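Local coordinates for ChrR-like cupin domain-containing protein (Ralstonia eutropha, PDB 3CJX), which is of unknown function but has a cupin-like fold, probably related to the cupin domain of the anti-sigma factor ChrR, at residues N122-Q125 / Y129-L132. Residues are numbered along the deposited sequence; the frame is centred on the assembly and turned at random.
Sequences NFTQ and YLGL
N122 grips the returning strand through both of its backbone polar atoms. Its N donates to G131 O (2.7 Å), with a C=O...N angle of 174°, while its O accepts L130 N at 2.7 Å from a donor tilted 30° out of the carbonyl plane. Because consecutive residues L130 and G131 thus both face N122, the register slips by one before the non-hydrogen-bonded pair F123–Y129, whose CA atoms are 4.5 Å apart. On that face the F123 ring meets Y129 obliquely: CE1 lies 3.9 Å from Y129 CB, near the edge of the tyrosine ring, and CD1 is 3.6 Å from Y129 CA. A chi1 of 168° sets the Y129 ring beside its own carbonyl carbon, carrying it forward along the strand, where G131 N sits 3.7 Å above the ring centre. L130 extends toward the turn and meets T124 at about a right angle, CD2 to T124 CG2 3.8 Å. Further out, T124 OG1 accepts T128 N within the connecting loop, N122 OD1 is hydrogen-bonded to H59 ND1 on the adjoining strand 58-61, and L130 also touches P57. Antiparallel directions, two hydrogen bonds that both end on N122 and the shifted register identify a classic beta bulge in the hairpin 120-123/129-133, at the edge of one sheet of the cupin-like fold.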
ATOM      1  N   ASN A 122      13.024   1.538   4.492  1.00 38.91           N
ATOM      2  CA  ASN A 122      13.153   0.082   4.624  1.00 38.77           C
ATOM      3  C   ASN A 122      14.474  -0.378   5.204  1.00 38.10           C
ATOM      4  O   ASN A 122      15.540   0.048   4.751  1.00 38.02           O
ATOM      5  CB  ASN A 122      12.936  -0.555   3.247  1.00 39.08           C
ATOM      6  CG  ASN A 122      11.565  -0.195   2.650  1.00 41.05           C
ATOM      7  OD1 ASN A 122      10.547  -0.232   3.339  1.00 43.01           O
ATOM      8  ND2 ASN A 122      11.546   0.172   1.375  1.00 41.43           N
ATOM      9  N   PHE A 123      14.393  -1.247   6.213  1.00 38.17           N
ATOM     10  CA  PHE A 123      15.569  -1.804   6.861  1.00 38.45           C
ATOM     11  C   PHE A 123      15.441  -3.319   6.996  1.00 37.96           C
ATOM     12  O   PHE A 123      14.358  -3.866   6.851  1.00 37.80           O
ATOM     13  CB  PHE A 123      15.750  -1.228   8.262  1.00 38.25           C
ATOM     14  CG  PHE A 123      15.960   0.259   8.316  1.00 37.76           C
ATOM     15  CD1 PHE A 123      17.221   0.791   8.290  1.00 37.24           C
ATOM     16  CD2 PHE A 123      14.897   1.111   8.472  1.00 38.50           C
ATOM     17  CE1 PHE A 123      17.420   2.156   8.376  1.00 38.24           C
ATOM     18  CE2 PHE A 123      15.084   2.467   8.558  1.00 38.01           C
ATOM     19  CZ  PHE A 123      16.356   2.992   8.511  1.00 38.09           C
ATOM     20  N   THR A 124      16.573  -3.976   7.243  1.00 35.51           N
ATOM     21  CA  THR A 124      16.641  -5.406   7.562  1.00 33.63           C
ATOM     22  C   THR A 124      16.437  -5.489   9.072  1.00 34.44           C
ATOM     23  O   THR A 124      16.509  -4.465   9.757  1.00 34.57           O
ATOM     24  CB  THR A 124      18.023  -5.998   7.242  1.00 31.90           C
ATOM     25  OG1 THR A 124      19.036  -5.177   7.832  1.00 24.39           O
ATOM     26  CG2 THR A 124      18.266  -6.030   5.753  1.00 31.98           C
ATOM     27  N   GLN A 125      16.217  -6.690   9.610  1.00 34.61           N
ATOM     28  CA  GLN A 125      15.970  -6.819  11.062  1.00 34.03           C
ATOM     29  C   GLN A 125      17.171  -6.276  11.862  1.00 32.26           C
ATOM     30  O   GLN A 125      16.996  -5.723  12.939  1.00 33.50           O
ATOM     31  CB  GLN A 125      15.608  -8.270  11.460  1.00 34.83           C
ATOM     32  CG  GLN A 125      14.794  -8.423  12.770  1.00 35.87           C
ATOM     33  N   TYR A 129      19.976  -0.277   6.180  1.00 30.46           N
ATOM     34  CA  TYR A 129      19.095   0.435   5.273  1.00 31.28           C
ATOM     35  C   TYR A 129      19.037  -0.252   3.908  1.00 31.88           C
ATOM     36  O   TYR A 129      20.073  -0.523   3.321  1.00 31.72           O
ATOM     37  CB  TYR A 129      19.594   1.876   5.149  1.00 30.74           C
ATOM     38  CG  TYR A 129      18.978   2.656   4.042  1.00 30.33           C
ATOM     39  CD1 TYR A 129      17.775   3.340   4.222  1.00 32.38           C
ATOM     40  CD2 TYR A 129      19.612   2.740   2.808  1.00 29.89           C
ATOM     41  CE1 TYR A 129      17.217   4.077   3.180  1.00 31.82           C
ATOM     42  CE2 TYR A 129      19.075   3.461   1.781  1.00 27.27           C
ATOM     43  CZ  TYR A 129      17.885   4.126   1.963  1.00 29.27           C
ATOM     44  OH  TYR A 129      17.378   4.821   0.908  1.00 30.14           O
ATOM     45  N   LEU A 130      17.824  -0.535   3.430  1.00 32.35           N
ATOM     46  CA  LEU A 130      17.590  -1.184   2.135  1.00 33.81           C
ATOM     47  C   LEU A 130      17.145  -0.196   1.030  1.00 35.95           C
ATOM     48  O   LEU A 130      17.569  -0.315  -0.126  1.00 35.41           O
ATOM     49  CB  LEU A 130      16.511  -2.267   2.263  1.00 33.01           C
ATOM     50  CG  LEU A 130      16.804  -3.569   3.004  1.00 35.03           C
ATOM     51  CD1 LEU A 130      15.513  -4.382   3.109  1.00 29.59           C
ATOM     52  CD2 LEU A 130      17.895  -4.390   2.326  1.00 26.84           C
ATOM     53  N   GLY A 131      16.270   0.746   1.392  1.00 37.18           N
ATOM     54  CA  GLY A 131      15.752   1.757   0.465  1.00 37.37           C
ATOM     55  C   GLY A 131      14.562   2.544   1.017  1.00 37.64           C
ATOM     56  O   GLY A 131      14.097   2.316   2.135  1.00 36.22           O
ATOM     57  N   LEU A 132      14.082   3.484   0.212  1.00 37.86           N
ATOM     58  CA  LEU A 132      12.954   4.345   0.550  1.00 37.50           C
ATOM     59  C   LEU A 132      11.811   3.990  -0.351  1.00 37.41           C
ATOM     60  O   LEU A 132      12.025   3.602  -1.482  1.00 37.93           O
ATOM     61  CB  LEU A 132      13.304   5.830   0.294  1.00 37.55           C
ATOM     62  CG  LEU A 132      14.007   6.590   1.404  1.00 38.16           C
ATOM     63  CD1 LEU A 132      14.440   7.973   0.935  1.00 37.13           C
ATOM     64  CD2 LEU A 132      13.084   6.688   2.593  1.00 42.11           C
TER